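Long-range contacts in NIF3-related protein (Bacillus cereus, PDB 2GX8), which binds zinc ions at the dimetal site conserved in the Nif3 family and carries a probably regulatory domain, its cellular function being unknown: residues C[151-156]-C[322-327]; C[167-172]-C[248-253]; C[174-179]-C[242-247]; C[270-275]-C[307-312]. One frame throughout, in Å; residues are numbered along the deposited sequence.

Interaction 1 of 4, residues C[151-156]-C[322-327]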
loop_
_atom_site.group_PDB
_atom_site.type_symbol
_atom_site.label_atom_id
_atom_site.label_comp_id
_atom_site.label_asym_id
_atom_site.label_seq_id
_atom_site.Cartn_x
_atom_site.Cartn_y
_atom_site.Cartn_z
ATOM N N GLU C 151 -18.254 -26.123 21.472
ATOM C CA GLU C 151 -17.404 -26.199 20.290
ATOM C C GLU C 151 -16.720 -24.854 20.102
ATOM O O GLU C 151 -17.200 -23.862 20.595
ATOM C CB GLU C 151 -18.251 -26.362 19.048
ATOM C CG GLU C 151 -18.967 -27.631 18.859
ATOM C CD GLU C 151 -19.640 -27.638 17.492
ATOM O OE1 GLU C 151 -19.538 -26.595 16.790
ATOM O OE2 GLU C 151 -20.258 -28.665 17.118
ATOM N N VAL C 152 -15.618 -24.802 19.375
ATOM C CA VAL C 152 -14.970 -23.531 19.092
ATOM C C VAL C 152 -15.963 -22.685 18.279
ATOM O O VAL C 152 -16.695 -23.210 17.417
ATOM C CB VAL C 152 -13.616 -23.712 18.313
ATOM C CG1 VAL C 152 -13.117 -22.397 17.774
ATOM C CG2 VAL C 152 -12.535 -24.342 19.206
ATOM N N LEU C 153 -16.031 -21.388 18.568
ATOM C CA LEU C 153 -16.977 -20.551 17.847
ATOM C C LEU C 153 -16.400 -20.133 16.486
ATOM O O LEU C 153 -17.042 -20.338 15.450
ATOM C CB LEU C 153 -17.365 -19.313 18.675
ATOM C CG LEU C 153 -18.186 -18.239 17.955
ATOM C CD1 LEU C 153 -19.602 -18.772 17.693
ATOM C CD2 LEU C 153 -18.220 -16.993 18.789
ATOM N N ALA C 154 -15.212 -19.524 16.506
ATOM C CA ALA C 154 -14.564 -19.057 15.290
ATOM C C ALA C 154 -13.172 -19.659 15.256
ATOM O O ALA C 154 -12.304 -19.224 16.057
ATOM C CB ALA C 154 -14.458 -17.526 15.275
ATOM N N PRO C 155 -12.963 -20.651 14.376
ATOM C CA PRO C 155 -11.705 -21.350 14.192
ATOM C C PRO C 155 -10.624 -20.372 13.714
ATOM O O PRO C 155 -10.854 -19.637 12.695
ATOM C CB PRO C 155 -12.038 -22.351 13.077
ATOM C CG PRO C 155 -13.526 -22.522 13.166
ATOM C CD PRO C 155 -14.007 -21.163 13.469
ATOM N N THR C 156 -9.420 -20.461 14.418
ATOM C CA THR C 156 -8.336 -19.565 14.018
ATOM C C THR C 156 -7.068 -20.360 13.853
ATOM O O THR C 156 -6.126 -19.923 13.190
ATOM C CB THR C 156 -8.054 -18.439 15.054
ATOM O OG1 THR C 156 -7.635 -19.006 16.304
ATOM C CG2 THR C 156 -9.274 -17.541 15.258
ATOM N N ASN C 322 -21.579 -13.029 12.552
ATOM C CA ASN C 322 -22.034 -13.854 11.444
ATOM C C ASN C 322 -21.776 -15.303 11.712
ATOM O O ASN C 322 -22.602 -16.157 11.383
ATOM C CB ASN C 322 -21.415 -13.416 10.119
ATOM C CG ASN C 322 -22.094 -12.186 9.562
ATOM O OD1 ASN C 322 -21.665 -11.070 9.822
ATOM N ND2 ASN C 322 -23.225 -12.381 8.879
ATOM N N GLN C 323 -20.639 -15.557 12.342
ATOM C CA GLN C 323 -20.245 -16.896 12.734
ATOM C C GLN C 323 -21.218 -17.420 13.769
ATOM O O GLN C 323 -21.787 -18.487 13.611
ATOM C CB GLN C 323 -18.795 -16.872 13.252
ATOM C CG GLN C 323 -18.138 -18.237 13.435
ATOM C CD GLN C 323 -17.993 -19.125 12.151
ATOM O OE1 GLN C 323 -18.337 -18.735 11.025
ATOM N NE2 GLN C 323 -17.486 -20.337 12.351
ATOM N N ALA C 324 -21.446 -16.629 14.806
ATOM C CA ALA C 324 -22.395 -16.962 15.881
ATOM C C ALA C 324 -23.775 -17.369 15.352
ATOM O O ALA C 324 -24.342 -18.337 15.828
ATOM C CB ALA C 324 -22.506 -15.818 16.868
ATOM N N LYS C 325 -24.288 -16.653 14.352
ATOM C CA LYS C 325 -25.576 -16.973 13.737
ATOM C C LYS C 325 -25.487 -18.178 12.787
ATOM O O LYS C 325 -26.377 -19.028 12.759
ATOM C CB LYS C 325 -26.130 -15.769 12.981
ATOM C CG LYS C 325 -27.582 -15.953 12.517
ATOM C CD LYS C 325 -28.497 -16.043 13.718
ATOM C CE LYS C 325 -29.895 -16.543 13.374
ATOM N NZ LYS C 325 -30.691 -16.472 14.647
ATOM N N PHE C 326 -24.418 -18.246 11.997
ATOM C CA PHE C 326 -24.232 -19.375 11.078
ATOM C C PHE C 326 -24.242 -20.694 11.864
ATOM O O PHE C 326 -24.911 -21.631 11.469
ATOM C CB PHE C 326 -22.936 -19.209 10.264
ATOM C CG PHE C 326 -22.591 -20.409 9.415
ATOM C CD1 PHE C 326 -21.431 -21.157 9.677
ATOM C CD2 PHE C 326 -23.434 -20.805 8.369
ATOM C CE1 PHE C 326 -21.097 -22.261 8.904
ATOM C CE2 PHE C 326 -23.122 -21.918 7.588
ATOM C CZ PHE C 326 -21.952 -22.652 7.852
ATOM N N LYS C 327 -23.494 -20.736 12.975
ATOM C CA LYS C 327 -23.456 -21.878 13.890
ATOM C C LYS C 327 -24.779 -22.062 14.678
ATOM O O LYS C 327 -24.901 -22.971 15.504
ATOM C CB LYS C 327 -22.316 -21.720 14.881
ATOM C CG LYS C 327 -20.924 -21.652 14.287
ATOM C CD LYS C 327 -20.486 -22.985 13.779
ATOM C CE LYS C 327 -18.980 -23.036 13.578
ATOM N NZ LYS C 327 -18.173 -22.994 14.855
#

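Interaction 2 of 4, residues C[167-172]-C[248-253]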
loop_
_atom_site.group_PDB
_atom_site.type_symbol
_atom_site.label_atom_id
_atom_site.label_comp_id
_atom_site.label_asym_id
_atom_site.label_seq_id
_atom_site.Cartn_x
_atom_site.Cartn_y
_atom_site.Cartn_z
ATOM N N PHE C 167 12.561 -46.469 10.797
ATOM C CA PHE C 167 12.965 -47.865 10.491
ATOM C C PHE C 167 13.879 -48.342 11.596
ATOM O O PHE C 167 14.892 -47.703 11.868
ATOM C CB PHE C 167 13.639 -47.901 9.115
ATOM C CG PHE C 167 12.764 -47.339 8.028
ATOM C CD1 PHE C 167 12.759 -45.979 7.756
ATOM C CD2 PHE C 167 11.894 -48.154 7.338
ATOM C CE1 PHE C 167 11.916 -45.440 6.764
ATOM C CE2 PHE C 167 11.068 -47.628 6.366
ATOM C CZ PHE C 167 11.068 -46.275 6.092
ATOM N N VAL C 168 13.507 -49.446 12.249
ATOM C CA VAL C 168 14.207 -49.915 13.446
ATOM C C VAL C 168 14.370 -51.431 13.432
ATOM O O VAL C 168 13.459 -52.138 13.015
ATOM C CB VAL C 168 13.378 -49.609 14.748
ATOM C CG1 VAL C 168 14.239 -49.750 16.002
ATOM C CG2 VAL C 168 12.779 -48.222 14.748
ATOM N N PRO C 169 15.530 -51.947 13.872
ATOM C CA PRO C 169 15.609 -53.399 14.005
ATOM C C PRO C 169 14.589 -53.912 15.052
ATOM O O PRO C 169 14.291 -53.206 16.021
ATOM C CB PRO C 169 17.039 -53.610 14.511
ATOM C CG PRO C 169 17.414 -52.314 15.145
ATOM C CD PRO C 169 16.811 -51.311 14.228
ATOM N N VAL C 170 14.060 -55.120 14.832
ATOM C CA VAL C 170 13.062 -55.765 15.718
ATOM C C VAL C 170 13.533 -55.830 17.166
ATOM O O VAL C 170 12.712 -55.834 18.096
ATOM C CB VAL C 170 12.636 -57.202 15.218
ATOM C CG1 VAL C 170 11.599 -57.813 16.139
ATOM C CG2 VAL C 170 12.069 -57.172 13.762
ATOM N N THR C 171 14.850 -55.865 17.366
ATOM C CA THR C 171 15.407 -55.865 18.719
ATOM C C THR C 171 15.067 -54.565 19.441
ATOM O O THR C 171 14.827 -54.560 20.639
ATOM C CB THR C 171 16.938 -56.054 18.734
ATOM O OG1 THR C 171 17.562 -55.057 17.917
ATOM C CG2 THR C 171 17.322 -57.438 18.235
ATOM N N HIS C 172 15.004 -53.461 18.711
ATOM C CA HIS C 172 14.733 -52.204 19.376
ATOM C C HIS C 172 13.398 -51.569 19.072
ATOM O O HIS C 172 13.095 -50.488 19.572
ATOM C CB HIS C 172 15.889 -51.242 19.145
ATOM C CG HIS C 172 17.134 -51.632 19.885
ATOM N ND1 HIS C 172 17.469 -51.097 21.112
ATOM C CD2 HIS C 172 18.112 -52.519 19.581
ATOM C CE1 HIS C 172 18.607 -51.627 21.527
ATOM N NE2 HIS C 172 19.017 -52.492 20.616
ATOM N N HIS C 248 16.592 -45.198 19.701
ATOM C CA HIS C 248 17.074 -45.934 18.545
ATOM C C HIS C 248 18.529 -46.314 18.781
ATOM O O HIS C 248 19.332 -45.483 19.200
ATOM C CB HIS C 248 16.903 -45.097 17.265
ATOM C CG HIS C 248 16.839 -45.916 16.009
ATOM N ND1 HIS C 248 17.963 -46.354 15.345
ATOM C CD2 HIS C 248 15.779 -46.382 15.302
ATOM C CE1 HIS C 248 17.600 -47.055 14.287
ATOM N NE2 HIS C 248 16.280 -47.091 14.240
ATOM N N PRO C 249 18.861 -47.585 18.529
ATOM C CA PRO C 249 20.195 -48.122 18.722
ATOM C C PRO C 249 21.223 -47.561 17.751
ATOM O O PRO C 249 22.427 -47.659 18.011
ATOM C CB PRO C 249 20.010 -49.619 18.444
ATOM C CG PRO C 249 18.840 -49.684 17.536
ATOM C CD PRO C 249 17.929 -48.610 18.032
ATOM N N TYR C 250 20.768 -47.002 16.635
ATOM C CA TYR C 250 21.703 -46.477 15.659
ATOM C C TYR C 250 22.071 -45.033 15.916
ATOM O O TYR C 250 21.375 -44.302 16.630
ATOM C CB TYR C 250 21.222 -46.653 14.218
ATOM C CG TYR C 250 21.079 -48.085 13.776
ATOM C CD1 TYR C 250 21.796 -49.101 14.404
ATOM C CD2 TYR C 250 20.300 -48.409 12.663
ATOM C CE1 TYR C 250 21.684 -50.413 13.988
ATOM C CE2 TYR C 250 20.181 -49.713 12.228
ATOM C CZ TYR C 250 20.880 -50.715 12.892
ATOM O OH TYR C 250 20.788 -52.025 12.456
ATOM N N GLU C 251 23.202 -44.649 15.336
ATOM C CA GLU C 251 23.716 -43.301 15.472
ATOM C C GLU C 251 23.195 -42.490 14.300
ATOM O O GLU C 251 22.667 -41.391 14.479
ATOM C CB GLU C 251 25.248 -43.327 15.639
ATOM C CG GLU C 251 25.631 -43.794 17.062
ATOM C CD GLU C 251 27.101 -44.116 17.258
ATOM O OE1 GLU C 251 27.630 -45.031 16.576
ATOM O OE2 GLU C 251 27.712 -43.485 18.146
ATOM N N GLU C 252 23.305 -43.057 13.105
ATOM C CA GLU C 252 22.712 -42.452 11.917
ATOM C C GLU C 252 21.319 -43.107 11.700
ATOM O O GLU C 252 21.217 -44.275 11.294
ATOM C CB GLU C 252 23.654 -42.551 10.690
ATOM C CG GLU C 252 24.242 -43.955 10.323
ATOM C CD GLU C 252 25.494 -44.391 11.116
ATOM O OE1 GLU C 252 25.816 -43.788 12.174
ATOM O OE2 GLU C 252 26.153 -45.360 10.664
ATOM N N VAL C 253 20.255 -42.360 11.996
ATOM C CA VAL C 253 18.882 -42.888 11.929
ATOM C C VAL C 253 18.069 -42.427 10.709
ATOM O O VAL C 253 18.000 -41.227 10.408
ATOM C CB VAL C 253 18.092 -42.514 13.215
ATOM C CG1 VAL C 253 16.672 -43.102 13.194
ATOM C CG2 VAL C 253 18.827 -42.982 14.452
#

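Interaction 3 of 4, residues C[174-179]-C[242-247]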
loop_
_atom_site.group_PDB
_atom_site.type_symbol
_atom_site.label_atom_id
_atom_site.label_comp_id
_atom_site.label_asym_id
_atom_site.label_seq_id
_atom_site.Cartn_x
_atom_site.Cartn_y
_atom_site.Cartn_z
ATOM N N GLU C 174 10.147 -52.269 19.979
ATOM C CA GLU C 174 9.230 -52.026 21.096
ATOM C C GLU C 174 9.649 -50.833 21.961
ATOM O O GLU C 174 8.824 -50.048 22.444
ATOM C CB GLU C 174 9.097 -53.304 21.935
ATOM C CG GLU C 174 8.216 -53.192 23.177
ATOM C CD GLU C 174 6.741 -52.944 22.872
ATOM O OE1 GLU C 174 6.306 -53.075 21.707
ATOM O OE2 GLU C 174 6.003 -52.638 23.830
ATOM N N GLU C 175 10.952 -50.712 22.134
ATOM C CA GLU C 175 11.560 -49.639 22.881
ATOM C C GLU C 175 11.331 -48.288 22.165
ATOM O O GLU C 175 11.055 -47.277 22.807
ATOM C CB GLU C 175 13.042 -49.975 23.000
ATOM C CG GLU C 175 13.863 -49.055 23.847
ATOM C CD GLU C 175 15.281 -49.576 24.042
ATOM O OE1 GLU C 175 15.535 -50.789 23.766
ATOM O OE2 GLU C 175 16.137 -48.765 24.483
ATOM N N VAL C 176 11.411 -48.296 20.832
ATOM C CA VAL C 176 11.209 -47.082 20.002
ATOM C C VAL C 176 9.743 -46.644 19.958
ATOM O O VAL C 176 9.465 -45.458 19.979
ATOM C CB VAL C 176 11.872 -47.223 18.607
ATOM C CG1 VAL C 176 11.479 -46.105 17.642
ATOM C CG2 VAL C 176 13.378 -47.235 18.786
ATOM N N ARG C 177 8.810 -47.597 19.927
ATOM C CA ARG C 177 7.384 -47.271 20.009
ATOM C C ARG C 177 7.057 -46.605 21.356
ATOM O O ARG C 177 6.270 -45.647 21.401
ATOM C CB ARG C 177 6.512 -48.517 19.918
ATOM C CG ARG C 177 6.572 -49.264 18.642
ATOM C CD ARG C 177 5.614 -50.415 18.731
ATOM N NE ARG C 177 5.807 -51.347 17.634
ATOM C CZ ARG C 177 6.387 -52.542 17.739
ATOM N NH1 ARG C 177 6.803 -52.993 18.921
ATOM N NH2 ARG C 177 6.511 -53.312 16.657
ATOM N N LYS C 178 7.647 -47.121 22.443
ATOM C CA LYS C 178 7.383 -46.598 23.783
ATOM C C LYS C 178 7.856 -45.167 23.886
ATOM O O LYS C 178 7.171 -44.331 24.449
ATOM C CB LYS C 178 8.073 -47.442 24.855
ATOM C CG LYS C 178 7.681 -47.054 26.280
ATOM C CD LYS C 178 8.464 -47.840 27.316
ATOM C CE LYS C 178 7.929 -47.603 28.729
ATOM N NZ LYS C 178 8.095 -46.204 29.219
ATOM N N ALA C 179 9.034 -44.907 23.326
ATOM C CA ALA C 179 9.656 -43.594 23.339
ATOM C C ALA C 179 8.827 -42.589 22.571
ATOM O O ALA C 179 8.677 -41.461 22.991
ATOM C CB ALA C 179 11.038 -43.680 22.749
ATOM N N LYS C 242 13.748 -36.299 18.916
ATOM C CA LYS C 242 14.854 -36.452 19.851
ATOM C C LYS C 242 14.736 -37.726 20.693
ATOM O O LYS C 242 15.724 -38.444 20.877
ATOM C CB LYS C 242 14.990 -35.210 20.745
ATOM C CG LYS C 242 16.098 -35.320 21.796
ATOM C CD LYS C 242 16.265 -34.063 22.610
ATOM C CE LYS C 242 16.935 -32.968 21.818
ATOM N NZ LYS C 242 17.352 -31.860 22.714
ATOM N N ALA C 243 13.532 -38.001 21.192
ATOM C CA ALA C 243 13.258 -39.195 21.999
ATOM C C ALA C 243 13.415 -40.459 21.163
ATOM O O ALA C 243 13.946 -41.482 21.618
ATOM C CB ALA C 243 11.857 -39.127 22.572
ATOM N N MET C 244 12.939 -40.371 19.930
ATOM C CA MET C 244 13.021 -41.455 18.975
ATOM C C MET C 244 14.492 -41.826 18.715
ATOM O O MET C 244 14.878 -43.004 18.840
ATOM C CB MET C 244 12.379 -40.984 17.689
ATOM C CG MET C 244 12.231 -42.017 16.624
ATOM S SD MET C 244 11.808 -41.194 15.072
ATOM C CE MET C 244 13.392 -40.544 14.562
ATOM N N VAL C 245 15.305 -40.814 18.381
ATOM C CA VAL C 245 16.738 -40.983 18.110
ATOM C C VAL C 245 17.498 -41.543 19.317
ATOM O O VAL C 245 18.371 -42.403 19.171
ATOM C CB VAL C 245 17.378 -39.663 17.616
ATOM C CG1 VAL C 245 18.917 -39.702 17.727
ATOM C CG2 VAL C 245 16.960 -39.388 16.202
ATOM N N THR C 246 17.157 -41.065 20.507
ATOM C CA THR C 246 17.814 -41.546 21.717
ATOM C C THR C 246 17.586 -43.052 21.916
ATOM O O THR C 246 18.566 -43.822 22.154
ATOM C CB THR C 246 17.347 -40.767 22.966
ATOM O OG1 THR C 246 17.429 -39.358 22.713
ATOM C CG2 THR C 246 18.221 -41.112 24.165
ATOM N N ALA C 247 16.301 -43.467 21.765
ATOM C CA ALA C 247 15.910 -44.867 21.973
ATOM C C ALA C 247 16.445 -45.772 20.891
ATOM O O ALA C 247 16.711 -46.962 21.119
ATOM C CB ALA C 247 14.402 -44.983 22.036
#

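Interaction 4 of 4, residues C[270-275]-C[307-312]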
loop_
_atom_site.group_PDB
_atom_site.type_symbol
_atom_site.label_atom_id
_atom_site.label_comp_id
_atom_site.label_asym_id
_atom_site.label_seq_id
_atom_site.Cartn_x
_atom_site.Cartn_y
_atom_site.Cartn_z
ATOM N N GLY C 270 -13.767 -17.897 21.168
ATOM C CA GLY C 270 -15.113 -18.155 21.692
ATOM C C GLY C 270 -15.604 -19.579 21.656
ATOM O O GLY C 270 -15.056 -20.410 20.921
ATOM N N LYS C 271 -16.656 -19.849 22.444
ATOM C CA LYS C 271 -17.317 -21.172 22.533
ATOM C C LYS C 271 -18.808 -21.090 22.193
ATOM O O LYS C 271 -19.443 -20.065 22.386
ATOM C CB LYS C 271 -17.174 -21.781 23.944
ATOM C CG LYS C 271 -15.730 -22.131 24.332
ATOM C CD LYS C 271 -15.232 -23.298 23.513
ATOM C CE LYS C 271 -13.741 -23.534 23.716
ATOM N NZ LYS C 271 -13.264 -24.808 23.085
ATOM N N ILE C 272 -19.367 -22.155 21.642
ATOM C CA ILE C 272 -20.790 -22.181 21.399
ATOM C C ILE C 272 -21.270 -23.493 21.973
ATOM O O ILE C 272 -20.664 -24.523 21.709
ATOM C CB ILE C 272 -21.195 -21.919 19.908
ATOM C CG1 ILE C 272 -22.728 -21.734 19.798
ATOM C CG2 ILE C 272 -20.643 -22.977 18.945
ATOM C CD1 ILE C 272 -23.216 -21.308 18.427
ATOM N N GLY C 273 -22.314 -23.433 22.803
ATOM C CA GLY C 273 -22.852 -24.582 23.495
ATOM C C GLY C 273 -24.325 -24.392 23.825
ATOM O O GLY C 273 -24.971 -23.476 23.304
ATOM N N TYR C 274 -24.836 -25.225 24.729
ATOM C CA TYR C 274 -26.263 -25.231 25.090
ATOM C C TYR C 274 -26.560 -25.053 26.568
ATOM O O TYR C 274 -25.936 -25.692 27.413
ATOM C CB TYR C 274 -26.891 -26.560 24.644
ATOM C CG TYR C 274 -26.871 -26.766 23.149
ATOM C CD1 TYR C 274 -25.822 -27.456 22.525
ATOM C CD2 TYR C 274 -27.897 -26.248 22.350
ATOM C CE1 TYR C 274 -25.807 -27.630 21.135
ATOM C CE2 TYR C 274 -27.900 -26.417 20.968
ATOM C CZ TYR C 274 -26.859 -27.098 20.363
ATOM O OH TYR C 274 -26.896 -27.251 18.982
ATOM N N LEU C 275 -27.531 -24.200 26.886
ATOM C CA LEU C 275 -27.956 -24.064 28.275
ATOM C C LEU C 275 -28.574 -25.390 28.735
ATOM O O LEU C 275 -28.939 -26.232 27.907
ATOM C CB LEU C 275 -28.951 -22.912 28.454
ATOM C CG LEU C 275 -28.497 -21.465 28.252
ATOM C CD1 LEU C 275 -29.668 -20.512 28.322
ATOM C CD2 LEU C 275 -27.413 -21.042 29.248
ATOM N N VAL C 307 -34.268 -18.606 24.223
ATOM C CA VAL C 307 -32.882 -18.895 23.912
ATOM C C VAL C 307 -32.465 -20.230 24.503
ATOM O O VAL C 307 -32.752 -20.532 25.667
ATOM C CB VAL C 307 -31.879 -17.805 24.340
ATOM C CG1 VAL C 307 -32.204 -16.451 23.683
ATOM C CG2 VAL C 307 -31.786 -17.668 25.848
ATOM N N ARG C 308 -31.765 -21.010 23.676
ATOM C CA ARG C 308 -31.283 -22.327 24.063
ATOM C C ARG C 308 -29.778 -22.471 23.780
ATOM O O ARG C 308 -29.017 -22.843 24.681
ATOM C CB ARG C 308 -32.096 -23.415 23.362
ATOM C CG ARG C 308 -31.548 -24.828 23.534
ATOM C CD ARG C 308 -31.802 -25.440 24.914
ATOM N NE ARG C 308 -31.617 -26.895 24.847
ATOM C CZ ARG C 308 -31.586 -27.705 25.901
ATOM N NH1 ARG C 308 -31.713 -27.207 27.129
ATOM N NH2 ARG C 308 -31.409 -29.011 25.728
ATOM N N LYS C 309 -29.334 -22.217 22.551
ATOM C CA LYS C 309 -27.883 -22.269 22.352
ATOM C C LYS C 309 -27.273 -20.896 22.383
ATOM O O LYS C 309 -27.771 -19.954 21.772
ATOM C CB LYS C 309 -27.410 -23.113 21.169
ATOM C CG LYS C 309 -27.483 -22.518 19.812
ATOM C CD LYS C 309 -27.061 -23.548 18.748
ATOM C CE LYS C 309 -25.614 -23.996 18.867
ATOM N NZ LYS C 309 -25.272 -24.966 17.769
ATOM N N VAL C 310 -26.152 -20.829 23.099
ATOM C CA VAL C 310 -25.452 -19.613 23.411
ATOM C C VAL C 310 -24.022 -19.603 22.883
ATOM O O VAL C 310 -23.287 -20.581 23.024
ATOM C CB VAL C 310 -25.346 -19.489 24.951
ATOM C CG1 VAL C 310 -24.568 -18.244 25.371
ATOM C CG2 VAL C 310 -26.725 -19.529 25.604
ATOM N N ALA C 311 -23.631 -18.477 22.293
ATOM C CA ALA C 311 -22.258 -18.260 21.843
ATOM C C ALA C 311 -21.621 -17.267 22.816
ATOM O O ALA C 311 -22.267 -16.332 23.256
ATOM C CB ALA C 311 -22.239 -17.703 20.404
ATOM N N VAL C 312 -20.383 -17.492 23.213
ATOM C CA VAL C 312 -19.683 -16.488 24.059
ATOM C C VAL C 312 -18.282 -16.228 23.560
ATOM O O VAL C 312 -17.620 -17.134 23.111
ATOM C CB VAL C 312 -19.681 -16.841 25.584
ATOM C CG1 VAL C 312 -19.277 -18.287 25.826
ATOM C CG2 VAL C 312 -18.802 -15.866 26.369
#

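Interaction 1 of 4, residues C[151-156]-C[322-327]
Leu153 presents its backbone carbonyl to two side chains from 322-327, showing how one oxygen can hold a strand corner against a helix. Gln323 NE2 donates to Leu153 O over 3.1 Å with an N-H...O angle of 153°, lying in the carbonyl plane, while the oxygen sits in the plane of the Gln323 amide. Lys327 NZ reaches Leu153 O at 2.9 Å from above that plane, so the two donors take different directions. The ammonium also approaches Val152 O at 3.0 Å, but the angle is too poor for a bond, and Glu151 OE1, 4.3 Å from Lys327 NZ, stops short of a salt bridge and would add only a mild attraction. With CG anti to the backbone N (chi1 -168°) Gln323 lays CG against the oxygen, and a bend at chi2 (61°) folds the amide back so that NE2 meets the same atom; NE2 also touches Pro155 CD at 3.7 Å. Beside these polar contacts, Leu153 CD1 touches Ala324 CA at 3.8 Å, and both residues pack on Tyr332 and Ala311. The Leu153 side chain lies about 12 Å from a bound zinc ion. Farther out, Leu153 is bonded through its backbone to Gly270. Strand 150-168 turns its corner at Leu153 and Ala154, against the helical connection of a beta-alpha-beta crossover between the parallel strands 306-313 and 331-335.

Interaction 2 of 4, residues C[167-172]-C[248-253]
A side-chain-to-backbone hydrogen bond, flanked by proline packing, joins the loop that leaves helix 237-247 to the turn between strand 150-168 and helix 170-182. His248, the first residue past its helix to abandon helical geometry, supplies the bond: NE2 donates to Phe167 O over 2.8 Å, with the donor somewhat tilted from the carbonyl plane. Its other ring nitrogen, ND1, accepts the backbone Tyr250 N at 3.2 Å. One nitrogen thus donates and the other accepts, a pattern consistent with a neutral imidazole, and the two bonds together fix the rotation of the ring. The CB of His248 starts out away from the partner segment, but with CG anti to the backbone N (chi1 -157°) the ring swings back toward it. Pro249 CD lies over one ring face, near the rim, and Val253 CG1 over the centre of the opposite face; at the edge, Val168 CG2 meets His248 CD2 at 3.6 Å. Pro249 works in two directions. Its CB stands 3.6 Å from the centroid of the His172 ring and almost on the ring normal, a CH-pi contact, while its CG meets Pro169 CG at 3.8 Å. Tyr250 adds a looser touch, CE2 to Pro169 CD at 4.2 Å. Around this junction, Val168 is bonded through its backbone to Val226 on the adjacent antiparallel strand 221-233, His172 ND1 has a weak bond to Glu175 on helix 170-182, and the ring of Phe167 meets Phe196 of the second subunit.

Interaction 3 of 4, residues C[174-179]-C[242-247]
Ala179 and Ala247 point their methyl groups toward one another, CB to CB at 3.7 Å, and illustrate how small residues let two helices come close. The short helical segments run nearly antiparallel, at 159° between their N-to-C directions, with axes 8.6 Å apart. Beside that central pair, each helix lays a methyl against a backbone carbonyl of the other: Ala179 CB is 3.8 Å from Ala243 O, and Ala243 CB is 4.0 Å from Ala179 O. Val176 comes in from the flank and divides its branches between two partners. CG2, anti to the carbonyl carbon, meets Ala247 CB at 4.1 Å, whereas CG1, anti to the backbone N, meets Met244 CG at 4.3 Å. The thioether end of Met244 then leads away from helix 170-182, toward the sheet. These are the two helices of a beta-alpha-beta-beta-alpha-beta unit with ferredoxin-like topology, and they lie on one face of its antiparallel sheet: Val176 rests on Val166 and Val168, and Met244 on Val164 and Val166 of strand 150-168. The unit is probably the regulatory domain of this Nif3-family protein. On the other flank, the extended chain of Glu175 runs beside Ala247 at the end of its helix, its OE2 3.9 Å from Ala247 O, and no hydrogen bond crosses between the segments. Facing away from the partner helix, Glu174 forms salt bridges with Arg177 and with Arg222 of the third subunit.

Interaction 4 of 4, residues C[270-275]-C[307-312]
Two antiparallel strands of the mixed sheet pair here, Lys271 with Val312 and Gly273 with Val310 as hydrogen-bonded pairs, Ile272 with Ala311 and Tyr274 with Lys309 as non-hydrogen-bonded ones. Gly273 N to Val310 O (3.0 Å) and Val310 N to Gly273 O (2.9 Å) form the middle of the register, and Leu275 N to Arg308 O (3.0 Å) extends it. On the face of Tyr274, the Lys309 chain runs alongside the phenol in the same direction: CB lies 3.3 Å from Tyr274 CE2, and NZ donates to Tyr274 OH at 3.1 Å. A chi1 of 80°, which wedges CG between the backbone N and the carbonyl carbon, sets the lysine on this course; its ammonium also bonds to Lys327 O. Ile272 CD1 packs on Lys309 CE at 3.6 Å. On the side of the sheet that carries Val310, Leu275 CG meets Val310 CG2 at 3.7 Å, and both residues touch Phe284 of helix 281-292. Leu275 O lies over one face of the Arg308 guanidinium without a bond. Strand 306-313 continues the sheet in parallel to 331-335, while 270-280 pairs antiparallel with 150-168, whose Leu153 packs on Ala311.

The four contacts fall into two clusters at opposite ends of strand 150-168. Interactions 1 and 4, with centres 10 Å apart, touch through backbone bonding between strands 150-168 and 270-280; interactions 2 and 3, 9 Å apart, share helix 170-182 and meet through Val168 and Val176. Between the clusters the centres are 40 to 51 Å apart. Along the chain, interaction 3 is nested within interaction 2 and that within interaction 1, whereas interaction 4 follows interaction 2 in series, still inside the span of interaction 1. The protruding, probably regulatory domain thus appears as an insertion whose exit and return lie side by side near the metal-binding core.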